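Local coordinates for protein B-agarase (Agarivorans gilvus, PDB 5Z6P) that probably hydrolyses the beta-glycosidic linkages of agarose as a family 50 glycoside hydrolase, at residues 526-531 with 540-545; 548-553 with 558-563; 575-580 with 585-590. All blocks are in the same frame, centred on the assembly; numbering follows the deposited sequence.

Interaction 1: 526-531 with 540-545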
ATOM      1  N   ILE A 526      11.953 -16.587 -16.480  1.00 18.31           N
ATOM      2  CA  ILE A 526      12.768 -17.723 -16.076  1.00 18.57           C
ATOM      3  C   ILE A 526      11.929 -18.963 -15.746  1.00 21.29           C
ATOM      4  O   ILE A 526      12.217 -20.047 -16.240  1.00 19.76           O
ATOM      5  CB  ILE A 526      13.659 -17.340 -14.876  1.00 16.74           C
ATOM      6  CG1 ILE A 526      14.601 -16.205 -15.295  1.00 15.14           C
ATOM      7  CG2 ILE A 526      14.434 -18.563 -14.363  1.00 17.09           C
ATOM      8  CD1 ILE A 526      15.420 -15.606 -14.188  1.00 16.71           C
ATOM      9  N   HIS A 527      10.896 -18.795 -14.923  1.00 17.06           N
ATOM     10  CA  HIS A 527      10.038 -19.912 -14.552  1.00 19.21           C
ATOM     11  C   HIS A 527       9.292 -20.491 -15.755  1.00 19.46           C
ATOM     12  O   HIS A 527       9.237 -21.697 -15.935  1.00 15.87           O
ATOM     13  CB  HIS A 527       9.018 -19.497 -13.488  1.00 17.65           C
ATOM     14  CG  HIS A 527       8.184 -20.634 -12.991  1.00 19.22           C
ATOM     15  ND1 HIS A 527       6.936 -20.919 -13.496  1.00 19.21           N
ATOM     16  CD2 HIS A 527       8.435 -21.571 -12.045  1.00 19.88           C
ATOM     17  CE1 HIS A 527       6.447 -21.981 -12.875  1.00 23.23           C
ATOM     18  NE2 HIS A 527       7.343 -22.396 -11.994  1.00 23.24           N
ATOM     19  N   THR A 528       8.716 -19.616 -16.563  1.00 17.87           N
ATOM     20  CA  THR A 528       7.964 -20.042 -17.735  1.00 20.25           C
ATOM     21  C   THR A 528       8.842 -20.815 -18.739  1.00 16.79           C
ATOM     22  O   THR A 528       8.404 -21.826 -19.272  1.00 16.42           O
ATOM     23  CB  THR A 528       7.291 -18.842 -18.412  1.00 14.59           C
ATOM     24  OG1 THR A 528       6.348 -18.257 -17.502  1.00 17.24           O
ATOM     25  CG2 THR A 528       6.565 -19.260 -19.650  1.00 16.23           C
ATOM     26  N   LEU A 529      10.073 -20.364 -18.963  1.00 15.49           N
ATOM     27  CA  LEU A 529      11.033 -21.109 -19.779  1.00 15.14           C
ATOM     28  C   LEU A 529      11.242 -22.539 -19.244  1.00 17.76           C
ATOM     29  O   LEU A 529      11.506 -23.474 -20.006  1.00 15.01           O
ATOM     30  CB  LEU A 529      12.376 -20.379 -19.851  1.00 15.36           C
ATOM     31  CG  LEU A 529      12.465 -19.201 -20.823  1.00 15.67           C
ATOM     32  CD1 LEU A 529      13.768 -18.430 -20.664  1.00 15.95           C
ATOM     33  CD2 LEU A 529      12.283 -19.707 -22.250  1.00 13.44           C
ATOM     34  N   GLY A 530      11.111 -22.695 -17.934  1.00 17.93           N
ATOM     35  CA  GLY A 530      11.238 -23.993 -17.317  1.00 17.76           C
ATOM     36  C   GLY A 530      10.071 -24.915 -17.619  1.00 22.37           C
ATOM     37  O   GLY A 530      10.203 -26.116 -17.467  1.00 17.89           O
ATOM     38  N   ARG A 531       8.939 -24.356 -18.052  1.00 18.29           N
ATOM     39  CA  ARG A 531       7.741 -25.147 -18.308  1.00 16.17           C
ATOM     40  C   ARG A 531       7.667 -25.737 -19.720  1.00 19.57           C
ATOM     41  O   ARG A 531       8.374 -25.306 -20.639  1.00 15.54           O
ATOM     42  CB  ARG A 531       6.506 -24.299 -18.031  1.00 15.73           C
ATOM     43  CG  ARG A 531       6.402 -23.875 -16.565  1.00 18.06           C
ATOM     44  CD  ARG A 531       5.251 -22.943 -16.331  1.00 19.23           C
ATOM     45  NE  ARG A 531       3.965 -23.528 -16.693  1.00 18.72           N
ATOM     46  CZ  ARG A 531       2.833 -22.837 -16.697  1.00 17.47           C
ATOM     47  NH1 ARG A 531       2.858 -21.558 -16.376  1.00 18.90           N
ATOM     48  NH2 ARG A 531       1.684 -23.407 -17.029  1.00 18.44           N
ATOM     49  N   ALA A 540       4.951 -21.314 -25.481  1.00 13.65           N
ATOM     50  CA  ALA A 540       4.960 -21.478 -26.943  1.00 15.88           C
ATOM     51  C   ALA A 540       5.352 -20.170 -27.636  1.00 16.62           C
ATOM     52  O   ALA A 540       6.175 -20.159 -28.560  1.00 15.83           O
ATOM     53  CB  ALA A 540       3.621 -21.944 -27.440  1.00 11.99           C
ATOM     54  N   VAL A 541       4.750 -19.071 -27.178  1.00 14.07           N
ATOM     55  CA  VAL A 541       5.071 -17.747 -27.686  1.00 13.48           C
ATOM     56  C   VAL A 541       6.556 -17.437 -27.456  1.00 15.28           C
ATOM     57  O   VAL A 541       7.216 -16.940 -28.355  1.00 13.58           O
ATOM     58  CB  VAL A 541       4.203 -16.642 -27.023  1.00 13.73           C
ATOM     59  CG1 VAL A 541       4.689 -15.250 -27.432  1.00 17.29           C
ATOM     60  CG2 VAL A 541       2.754 -16.826 -27.401  1.00 13.29           C
ATOM     61  N   PHE A 542       7.072 -17.757 -26.267  1.00 11.59           N
ATOM     62  CA  PHE A 542       8.476 -17.495 -25.963  1.00 14.06           C
ATOM     63  C   PHE A 542       9.397 -18.256 -26.932  1.00 12.55           C
ATOM     64  O   PHE A 542      10.382 -17.715 -27.402  1.00 15.93           O
ATOM     65  CB  PHE A 542       8.841 -17.880 -24.524  1.00 11.08           C
ATOM     66  CG  PHE A 542       8.334 -16.922 -23.451  1.00 14.62           C
ATOM     67  CD1 PHE A 542       7.636 -15.775 -23.761  1.00 15.81           C
ATOM     68  CD2 PHE A 542       8.577 -17.196 -22.117  1.00 13.13           C
ATOM     69  CE1 PHE A 542       7.189 -14.911 -22.735  1.00 14.87           C
ATOM     70  CE2 PHE A 542       8.130 -16.350 -21.103  1.00 15.37           C
ATOM     71  CZ  PHE A 542       7.439 -15.218 -21.414  1.00 14.48           C
ATOM     72  N   VAL A 543       9.066 -19.514 -27.211  1.00 14.96           N
ATOM     73  CA  VAL A 543       9.841 -20.322 -28.141  1.00 13.39           C
ATOM     74  C   VAL A 543       9.871 -19.668 -29.530  1.00 16.29           C
ATOM     75  O   VAL A 543      10.911 -19.597 -30.165  1.00 15.04           O
ATOM     76  CB  VAL A 543       9.282 -21.761 -28.245  1.00 13.48           C
ATOM     77  CG1 VAL A 543       9.900 -22.503 -29.434  1.00 17.23           C
ATOM     78  CG2 VAL A 543       9.550 -22.512 -26.962  1.00 12.99           C
ATOM     79  N   GLU A 544       8.725 -19.181 -29.986  1.00 15.60           N
ATOM     80  CA  GLU A 544       8.653 -18.583 -31.312  1.00 17.39           C
ATOM     81  C   GLU A 544       9.410 -17.253 -31.327  1.00 17.94           C
ATOM     82  O   GLU A 544      10.007 -16.886 -32.335  1.00 16.43           O
ATOM     83  CB  GLU A 544       7.198 -18.399 -31.740  1.00 15.74           C
ATOM     84  CG  GLU A 544       7.008 -17.664 -33.063  1.00 18.56           C
ATOM     85  CD  GLU A 544       7.516 -18.424 -34.300  1.00 23.18           C
ATOM     86  OE1 GLU A 544       7.673 -19.668 -34.259  1.00 20.04           O
ATOM     87  OE2 GLU A 544       7.736 -17.759 -35.335  1.00 27.30           O
ATOM     88  N   LEU A 545       9.411 -16.555 -30.191  1.00 16.91           N
ATOM     89  CA  LEU A 545      10.177 -15.326 -30.071  1.00 18.45           C
ATOM     90  C   LEU A 545      11.688 -15.603 -30.189  1.00 16.50           C
ATOM     91  O   LEU A 545      12.386 -14.932 -30.934  1.00 17.45           O
ATOM     92  CB  LEU A 545       9.848 -14.616 -28.748  1.00 16.69           C
ATOM     93  CG  LEU A 545      10.389 -13.200 -28.550  1.00 17.69           C
ATOM     94  CD1 LEU A 545       9.672 -12.493 -27.418  1.00 16.61           C
ATOM     95  CD2 LEU A 545      11.918 -13.131 -28.305  1.00 22.11           C
TER
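The ring of F542 meets T528 with one ortho-meta side, CD2 and CE2, and the two side chains cross at about a right angle. The shortest approach is T528 CG2 to F542 CE2 at 3.6 Å, and CG2 lies 3.8 Å from F542 CD2. T528 CB also stands 3.8 Å from F542 CE2, which shows that the threonine contributes its branch point as well as its methyl. The branching of T528 sets up this division of labour: CG2 is anti to the backbone N while OG1 swings beside it (chi1 -63°), turning the hydroxyl back along helix 523-530, where it bonds to I524 O. The polar atom is thus paired within its own helix, and the methyl is left to serve the aromatic neighbour. L529 adds a looser second touch, its CD2 coming to 4.5 Å from F542 CD2. Yet it is L529 and F542 whose CA atoms approach most closely, at 7.6 Å, so the backbone register and the tightest side-chain packing fall on adjacent residues. F542 itself leaves its helix with CG anti to the carbonyl carbon (chi1 -75°), and its ring reaches toward helix 523-530. Helix 581-609 joins in from outside: L590 packs on both L529 and F542, while Y587 touches L529. The contact therefore belongs to a small core between helices 523-530, 537-550 and 581-609. All three touching residues are buried, and the touching atoms are all carbon, aliphatic on one side and aromatic on the other. Its hold accordingly comes from dispersion and the exclusion of water, consistent with a pairing set by shape rather than by directional bonds.

Interaction 2: 548-553 with 558-563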
ATOM      1  N   THR A 548      12.634 -16.729 -33.680  1.00 16.21           N
ATOM      2  CA  THR A 548      12.687 -15.604 -34.604  1.00 18.59           C
ATOM      3  C   THR A 548      13.993 -14.813 -34.440  1.00 17.38           C
ATOM      4  O   THR A 548      14.600 -14.387 -35.419  1.00 16.25           O
ATOM      5  CB  THR A 548      11.470 -14.683 -34.393  1.00 17.31           C
ATOM      6  OG1 THR A 548      10.292 -15.375 -34.817  1.00 20.33           O
ATOM      7  CG2 THR A 548      11.619 -13.379 -35.174  1.00 17.85           C
ATOM      8  N   LYS A 549      14.429 -14.636 -33.197  1.00 13.10           N
ATOM      9  CA  LYS A 549      15.696 -13.976 -32.944  1.00 16.98           C
ATOM     10  C   LYS A 549      16.926 -14.805 -33.367  1.00 19.47           C
ATOM     11  O   LYS A 549      17.833 -14.271 -33.987  1.00 18.88           O
ATOM     12  CB  LYS A 549      15.835 -13.617 -31.473  1.00 16.64           C
ATOM     13  CG  LYS A 549      17.196 -13.065 -31.142  1.00 16.16           C
ATOM     14  CD  LYS A 549      17.284 -12.615 -29.711  1.00 21.20           C
ATOM     15  CE  LYS A 549      18.519 -11.791 -29.478  1.00 17.82           C
ATOM     16  NZ  LYS A 549      18.609 -11.446 -28.058  1.00 20.88           N
ATOM     17  N   TYR A 550      16.963 -16.093 -33.023  1.00 17.68           N
ATOM     18  CA  TYR A 550      18.180 -16.891 -33.213  1.00 16.21           C
ATOM     19  C   TYR A 550      18.157 -17.791 -34.456  1.00 14.06           C
ATOM     20  O   TYR A 550      19.210 -18.215 -34.918  1.00 17.23           O
ATOM     21  CB  TYR A 550      18.461 -17.744 -31.966  1.00 16.00           C
ATOM     22  CG  TYR A 550      18.899 -16.918 -30.773  1.00 16.02           C
ATOM     23  CD1 TYR A 550      20.170 -16.374 -30.717  1.00 15.80           C
ATOM     24  CD2 TYR A 550      18.033 -16.667 -29.724  1.00 14.82           C
ATOM     25  CE1 TYR A 550      20.571 -15.609 -29.653  1.00 17.92           C
ATOM     26  CE2 TYR A 550      18.426 -15.897 -28.634  1.00 16.06           C
ATOM     27  CZ  TYR A 550      19.703 -15.369 -28.609  1.00 19.07           C
ATOM     28  OH  TYR A 550      20.130 -14.614 -27.550  1.00 16.60           O
ATOM     29  N   THR A 551      16.964 -18.057 -34.976  1.00 14.50           N
ATOM     30  CA  THR A 551      16.722 -18.894 -36.169  1.00 16.47           C
ATOM     31  C   THR A 551      17.077 -20.375 -35.999  1.00 16.81           C
ATOM     32  O   THR A 551      16.234 -21.240 -36.204  1.00 14.21           O
ATOM     33  CB  THR A 551      17.469 -18.372 -37.413  1.00 15.28           C
ATOM     34  OG1 THR A 551      17.394 -16.942 -37.468  1.00 17.29           O
ATOM     35  CG2 THR A 551      16.841 -18.963 -38.666  1.00 17.96           C
ATOM     36  N   VAL A 552      18.328 -20.661 -35.653  1.00 17.98           N
ATOM     37  CA  VAL A 552      18.753 -22.035 -35.411  1.00 16.23           C
ATOM     38  C   VAL A 552      19.115 -22.198 -33.935  1.00 16.97           C
ATOM     39  O   VAL A 552      19.585 -21.251 -33.293  1.00 17.54           O
ATOM     40  CB  VAL A 552      19.954 -22.443 -36.317  1.00 18.12           C
ATOM     41  CG1 VAL A 552      19.544 -22.435 -37.795  1.00 18.34           C
ATOM     42  CG2 VAL A 552      21.129 -21.520 -36.107  1.00 17.93           C
ATOM     43  N   ILE A 553      18.874 -23.394 -33.401  1.00 17.67           N
ATOM     44  CA  ILE A 553      19.114 -23.677 -31.986  1.00 15.74           C
ATOM     45  C   ILE A 553      20.597 -23.522 -31.612  1.00 18.99           C
ATOM     46  O   ILE A 553      20.928 -23.128 -30.501  1.00 20.37           O
ATOM     47  CB  ILE A 553      18.588 -25.108 -31.612  1.00 15.10           C
ATOM     48  CG1 ILE A 553      18.620 -25.325 -30.102  1.00 17.05           C
ATOM     49  CG2 ILE A 553      19.330 -26.191 -32.366  1.00 20.22           C
ATOM     50  CD1 ILE A 553      17.575 -24.527 -29.389  1.00 15.51           C
ATOM     51  N   GLN A 558      25.043 -20.972 -28.542  1.00 24.81           N
ATOM     52  CA  GLN A 558      26.218 -20.102 -28.537  1.00 23.88           C
ATOM     53  C   GLN A 558      26.035 -18.930 -27.568  1.00 25.59           C
ATOM     54  O   GLN A 558      26.901 -18.631 -26.755  1.00 25.36           O
ATOM     55  CB  GLN A 558      26.481 -19.573 -29.951  1.00 25.14           C
ATOM     56  CG  GLN A 558      27.896 -19.074 -30.224  1.00 37.97           C
ATOM     57  CD  GLN A 558      28.963 -19.866 -29.482  1.00 45.96           C
ATOM     58  OE1 GLN A 558      29.619 -19.353 -28.570  1.00 44.21           O
ATOM     59  NE2 GLN A 558      29.143 -21.126 -29.874  1.00 46.54           N
ATOM     60  N   SER A 559      24.882 -18.284 -27.665  1.00 24.57           N
ATOM     61  CA  SER A 559      24.562 -17.119 -26.848  1.00 22.26           C
ATOM     62  C   SER A 559      24.272 -17.479 -25.390  1.00 20.89           C
ATOM     63  O   SER A 559      24.761 -16.816 -24.486  1.00 21.45           O
ATOM     64  CB  SER A 559      23.378 -16.382 -27.468  1.00 20.37           C
ATOM     65  OG  SER A 559      22.788 -15.482 -26.559  1.00 23.14           O
ATOM     66  N   TRP A 560      23.491 -18.535 -25.176  1.00 20.95           N
ATOM     67  CA  TRP A 560      23.098 -18.945 -23.833  1.00 23.14           C
ATOM     68  C   TRP A 560      24.140 -19.821 -23.135  1.00 26.61           C
ATOM     69  O   TRP A 560      24.041 -20.045 -21.940  1.00 24.47           O
ATOM     70  CB  TRP A 560      21.774 -19.711 -23.866  1.00 20.66           C
ATOM     71  CG  TRP A 560      20.585 -18.865 -24.040  1.00 17.30           C
ATOM     72  CD1 TRP A 560      20.545 -17.601 -24.535  1.00 16.66           C
ATOM     73  CD2 TRP A 560      19.242 -19.212 -23.704  1.00 17.20           C
ATOM     74  NE1 TRP A 560      19.267 -17.141 -24.544  1.00 18.81           N
ATOM     75  CE2 TRP A 560      18.444 -18.105 -24.038  1.00 16.44           C
ATOM     76  CE3 TRP A 560      18.641 -20.352 -23.171  1.00 18.94           C
ATOM     77  CZ2 TRP A 560      17.069 -18.104 -23.844  1.00 18.66           C
ATOM     78  CZ3 TRP A 560      17.280 -20.348 -22.972  1.00 15.62           C
ATOM     79  CH2 TRP A 560      16.502 -19.231 -23.318  1.00 14.63           C
ATOM     80  N   GLN A 561      25.117 -20.310 -23.896  1.00 25.64           N
ATOM     81  CA  GLN A 561      26.089 -21.294 -23.419  1.00 27.03           C
ATOM     82  C   GLN A 561      25.365 -22.534 -22.912  1.00 23.88           C
ATOM     83  O   GLN A 561      25.623 -23.011 -21.815  1.00 26.97           O
ATOM     84  CB  GLN A 561      26.994 -20.697 -22.336  1.00 29.13           C
ATOM     85  CG  GLN A 561      27.920 -19.571 -22.824  1.00 29.49           C
ATOM     86  CD  GLN A 561      28.961 -20.031 -23.845  1.00 41.68           C
ATOM     87  OE1 GLN A 561      29.149 -21.226 -24.066  1.00 49.29           O
ATOM     88  NE2 GLN A 561      29.634 -19.075 -24.477  1.00 47.63           N
ATOM     89  N   THR A 562      24.430 -23.023 -23.725  1.00 25.22           N
ATOM     90  CA  THR A 562      23.650 -24.217 -23.430  1.00 23.44           C
ATOM     91  C   THR A 562      23.920 -25.296 -24.478  1.00 23.34           C
ATOM     92  O   THR A 562      24.592 -25.038 -25.458  1.00 24.89           O
ATOM     93  CB  THR A 562      22.138 -23.916 -23.397  1.00 25.24           C
ATOM     94  OG1 THR A 562      21.752 -23.277 -24.625  1.00 24.50           O
ATOM     95  CG2 THR A 562      21.786 -23.015 -22.198  1.00 20.94           C
ATOM     96  N   ASN A 563      23.398 -26.500 -24.271  1.00 24.74           N
ATOM     97  CA  ASN A 563      23.573 -27.578 -25.244  1.00 25.02           C
ATOM     98  C   ASN A 563      22.233 -28.163 -25.670  1.00 25.20           C
ATOM     99  O   ASN A 563      22.066 -29.378 -25.660  1.00 25.78           O
ATOM    100  CB  ASN A 563      24.444 -28.721 -24.686  1.00 28.60           C
ATOM    101  CG  ASN A 563      25.708 -28.237 -24.002  1.00 30.91           C
ATOM    102  OD1 ASN A 563      25.921 -28.503 -22.821  1.00 37.49           O
ATOM    103  ND2 ASN A 563      26.558 -27.548 -24.738  1.00 30.63           N
TER
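Y550 and S559 make the close part of this contact: S559 OG donates a hydrogen bond to Y550 OH, with the two oxygens 3.0 Å apart. Carbon follows oxygen, since S559 CB sits 3.6 Å from Y550 CE1, and the serine lies along one side of the phenol end. S559 OG is anti to its backbone N (chi1 164°), a setting that carries the hydroxyl out to the tyrosine oxygen. The phenol oxygen is gripped twice, because it also bonds to D586 OD2 on helix 581-609, its stronger partner. From within its own helix K549 flanks the tyrosine, laying its CG 3.9 Å above one face of the Y550 ring, offset toward the rim, and then runs on extended to a salt bridge between NZ and D586 OD1. The backbone brings the two helices together. Helices 537-550 and 553-560 are consecutive, joined by a tight turn at T551 and V552: T551, the first residue past the first helix, has a positive phi of 66°, V552 occupies the N-cap position of the second, and V552 N bonds to Y550 O at 2.7 Å across the turn. Even the nearest CA atoms, those of Y550 and S559, are 9.0 Å apart, and the length of the tyrosine covers most of that gap. On the looser side is the indole of W560. Its NE1 stays 4.0 Å from Y550 OH and bonds instead to D586 OD2, while the tyrosine ring and the indole five-membered ring are steeply inclined, their planes 80° apart. At the turn, T551 and V552 are exposed to solvent, and Q561, also with positive phi, is exposed where the second helix ends.

Interaction 3: 575-580 with 585-590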
ATOM      1  N   LYS A 575      15.850 -25.415 -17.453  1.00 22.42           N
ATOM      2  CA  LYS A 575      16.036 -24.977 -16.079  1.00 21.22           C
ATOM      3  C   LYS A 575      17.524 -24.870 -15.786  1.00 28.23           C
ATOM      4  O   LYS A 575      18.349 -25.338 -16.565  1.00 25.51           O
ATOM      5  CB  LYS A 575      15.373 -25.953 -15.104  1.00 29.19           C
ATOM      6  CG  LYS A 575      13.866 -26.000 -15.195  1.00 26.46           C
ATOM      7  CD  LYS A 575      13.289 -27.028 -14.258  1.00 29.82           C
ATOM      8  CE  LYS A 575      11.791 -27.135 -14.448  1.00 28.38           C
ATOM      9  NZ  LYS A 575      11.181 -28.195 -13.597  1.00 35.45           N
ATOM     10  N   GLY A 576      17.864 -24.256 -14.659  1.00 31.74           N
ATOM     11  CA  GLY A 576      19.251 -24.130 -14.266  1.00 30.02           C
ATOM     12  C   GLY A 576      20.047 -23.216 -15.179  1.00 30.62           C
ATOM     13  O   GLY A 576      21.244 -23.419 -15.380  1.00 30.10           O
ATOM     14  N   LEU A 577      19.374 -22.204 -15.725  1.00 26.14           N
ATOM     15  CA  LEU A 577      20.013 -21.237 -16.605  1.00 24.92           C
ATOM     16  C   LEU A 577      20.976 -20.389 -15.788  1.00 26.63           C
ATOM     17  O   LEU A 577      20.706 -20.076 -14.634  1.00 25.07           O
ATOM     18  CB  LEU A 577      18.968 -20.356 -17.300  1.00 22.44           C
ATOM     19  CG  LEU A 577      17.951 -21.059 -18.210  1.00 26.96           C
ATOM     20  CD1 LEU A 577      16.922 -20.068 -18.730  1.00 23.89           C
ATOM     21  CD2 LEU A 577      18.627 -21.790 -19.366  1.00 18.31           C
ATOM     22  N   THR A 578      22.104 -20.028 -16.380  1.00 26.85           N
ATOM     23  CA  THR A 578      23.131 -19.316 -15.635  1.00 29.92           C
ATOM     24  C   THR A 578      22.855 -17.815 -15.579  1.00 28.92           C
ATOM     25  O   THR A 578      23.471 -17.104 -14.796  1.00 29.24           O
ATOM     26  CB  THR A 578      24.526 -19.564 -16.236  1.00 33.13           C
ATOM     27  OG1 THR A 578      24.644 -18.889 -17.496  1.00 36.27           O
ATOM     28  CG2 THR A 578      24.749 -21.058 -16.435  1.00 32.26           C
ATOM     29  N   HIS A 579      21.928 -17.349 -16.412  1.00 27.18           N
ATOM     30  CA  HIS A 579      21.553 -15.942 -16.463  1.00 20.63           C
ATOM     31  C   HIS A 579      22.720 -15.039 -16.892  1.00 23.42           C
ATOM     32  O   HIS A 579      23.015 -14.068 -16.212  1.00 24.04           O
ATOM     33  CB  HIS A 579      21.023 -15.463 -15.101  1.00 23.47           C
ATOM     34  CG  HIS A 579      19.934 -16.310 -14.520  1.00 23.09           C
ATOM     35  ND1 HIS A 579      19.097 -17.097 -15.291  1.00 23.43           N
ATOM     36  CD2 HIS A 579      19.539 -16.504 -13.241  1.00 23.86           C
ATOM     37  CE1 HIS A 579      18.246 -17.732 -14.513  1.00 22.75           C
ATOM     38  NE2 HIS A 579      18.491 -17.386 -13.259  1.00 25.54           N
ATOM     39  N   ASN A 580      23.372 -15.325 -18.021  1.00 24.68           N
ATOM     40  CA  ASN A 580      24.435 -14.435 -18.484  1.00 22.11           C
ATOM     41  C   ASN A 580      23.823 -13.181 -19.083  1.00 23.08           C
ATOM     42  O   ASN A 580      22.607 -13.027 -19.072  1.00 25.91           O
ATOM     43  CB  ASN A 580      25.382 -15.142 -19.481  1.00 25.55           C
ATOM     44  CG  ASN A 580      24.660 -15.743 -20.692  1.00 23.12           C
ATOM     45  OD1 ASN A 580      23.621 -15.266 -21.123  1.00 25.66           O
ATOM     46  ND2 ASN A 580      25.229 -16.800 -21.236  1.00 21.55           N
ATOM     47  N   GLU A 585      19.094 -10.100 -21.612  1.00 20.72           N
ATOM     48  CA  GLU A 585      18.483  -9.391 -22.740  1.00 20.43           C
ATOM     49  C   GLU A 585      17.258 -10.150 -23.264  1.00 16.18           C
ATOM     50  O   GLU A 585      16.220  -9.559 -23.506  1.00 18.69           O
ATOM     51  CB  GLU A 585      19.492  -9.183 -23.876  1.00 21.50           C
ATOM     52  CG  GLU A 585      20.478  -8.038 -23.655  1.00 20.83           C
ATOM     53  CD  GLU A 585      21.755  -8.195 -24.485  1.00 30.92           C
ATOM     54  OE1 GLU A 585      22.745  -7.493 -24.199  1.00 34.67           O
ATOM     55  OE2 GLU A 585      21.777  -9.028 -25.415  1.00 31.23           O
ATOM     56  N   ASP A 586      17.388 -11.464 -23.410  1.00 18.67           N
ATOM     57  CA  ASP A 586      16.277 -12.305 -23.858  1.00 16.15           C
ATOM     58  C   ASP A 586      15.135 -12.357 -22.823  1.00 15.57           C
ATOM     59  O   ASP A 586      13.981 -12.288 -23.194  1.00 14.59           O
ATOM     60  CB  ASP A 586      16.781 -13.722 -24.193  1.00 16.31           C
ATOM     61  CG  ASP A 586      17.615 -13.756 -25.478  1.00 18.34           C
ATOM     62  OD1 ASP A 586      17.386 -12.895 -26.335  1.00 18.05           O
ATOM     63  OD2 ASP A 586      18.494 -14.624 -25.625  1.00 17.51           O
ATOM     64  N   TYR A 587      15.455 -12.466 -21.536  1.00 15.90           N
ATOM     65  CA  TYR A 587      14.408 -12.428 -20.508  1.00 16.75           C
ATOM     66  C   TYR A 587      13.586 -11.149 -20.638  1.00 15.49           C
ATOM     67  O   TYR A 587      12.365 -11.173 -20.515  1.00 19.14           O
ATOM     68  CB  TYR A 587      14.985 -12.524 -19.080  1.00 16.82           C
ATOM     69  CG  TYR A 587      15.815 -13.758 -18.784  1.00 16.01           C
ATOM     70  CD1 TYR A 587      15.666 -14.924 -19.522  1.00 17.42           C
ATOM     71  CD2 TYR A 587      16.745 -13.749 -17.748  1.00 16.56           C
ATOM     72  CE1 TYR A 587      16.440 -16.054 -19.244  1.00 18.34           C
ATOM     73  CE2 TYR A 587      17.510 -14.841 -17.468  1.00 16.92           C
ATOM     74  CZ  TYR A 587      17.362 -15.992 -18.212  1.00 19.76           C
ATOM     75  OH  TYR A 587      18.147 -17.063 -17.913  1.00 19.74           O
ATOM     76  N   ALA A 588      14.264 -10.033 -20.891  1.00 17.40           N
ATOM     77  CA  ALA A 588      13.593  -8.749 -21.086  1.00 18.70           C
ATOM     78  C   ALA A 588      12.614  -8.774 -22.270  1.00 16.92           C
ATOM     79  O   ALA A 588      11.482  -8.323 -22.149  1.00 15.20           O
ATOM     80  CB  ALA A 588      14.616  -7.649 -21.280  1.00 18.54           C
ATOM     81  N   LEU A 589      13.063  -9.284 -23.410  1.00 14.09           N
ATOM     82  CA  LEU A 589      12.187  -9.430 -24.571  1.00 17.05           C
ATOM     83  C   LEU A 589      10.949 -10.274 -24.227  1.00 15.54           C
ATOM     84  O   LEU A 589       9.835  -9.933 -24.580  1.00 16.13           O
ATOM     85  CB  LEU A 589      12.934 -10.086 -25.735  1.00 18.58           C
ATOM     86  CG  LEU A 589      14.112  -9.350 -26.378  1.00 21.98           C
ATOM     87  CD1 LEU A 589      14.779 -10.246 -27.415  1.00 21.60           C
ATOM     88  CD2 LEU A 589      13.657  -8.035 -27.007  1.00 15.45           C
ATOM     89  N   LEU A 590      11.187 -11.395 -23.556  1.00 15.68           N
ATOM     90  CA  LEU A 590      10.128 -12.331 -23.201  1.00 15.86           C
ATOM     91  C   LEU A 590       9.122 -11.679 -22.246  1.00 15.47           C
ATOM     92  O   LEU A 590       7.938 -11.768 -22.480  1.00 12.99           O
ATOM     93  CB  LEU A 590      10.718 -13.598 -22.575  1.00 11.03           C
ATOM     94  CG  LEU A 590      11.664 -14.410 -23.477  1.00 16.70           C
ATOM     95  CD1 LEU A 590      12.280 -15.592 -22.735  1.00 13.64           C
ATOM     96  CD2 LEU A 590      10.958 -14.892 -24.735  1.00 15.79           C
TER
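Y587 gives up the most surface here, 79 Å², followed by H579 and L577, and everything converges on its hydroxyl. H579 ND1 and Y587 OH are hydrogen-bonded at 2.8 Å, with an angle of 146°, and either atom could be the donor. The oxygen lies at the edge of the imidazole near its plane, and ND1 likewise lies near the plane of the phenol ring, on the side of CE2. The rings themselves stand steeply, with their planes 81° apart. L577 comes to the phenol's other flank, that of CE1, with CD1 3.3 Å from Y587 OH and CB 3.4 Å from the same atom. H579 has a positive phi; L577 O sits 3.4 Å above one imidazole face, offset toward its rim, and NE2 has a weak hydrogen bond to D519 OD1. Just after it, N580 is the N-cap of helix 581-609, its OD1 accepting from Q583 N. The loop thus starts the helix and is then touched by a tyrosine from the helix's second turn, which reaches back because CG is anti to the carbonyl carbon (chi1 -58°). A525 of helix 523-530, with Y522, also lies against this ring. The hydroxyl of a buried tyrosine is matched by H579 ND1, and that bond, with the weak one from NE2 to D519, probably limits rotation of the imidazole while the leucine packs its carbons against the hydroxyl and the adjoining ring edge.

In the fold
From the N terminus, interaction 1 comes first and closes the short loop between helices 523-530 and 537-550. Interaction 2 follows at the far end of helix 537-550, closing its turn into helix 553-560. After helix 567-572, interaction 3 folds the loop 575-580 onto the start of helix 581-609. The three are in series, neither nesting nor crossing, yet their centres lie only about 10 to 14 Å apart. Helix 537-550 serves the first two, and L529 of interaction 1 packs on W560 of interaction 2. I526 of interaction 1 also touches H579 of interaction 3. Together they gather successive helices against helix 581-609, in a helical cluster far from the chain's centre.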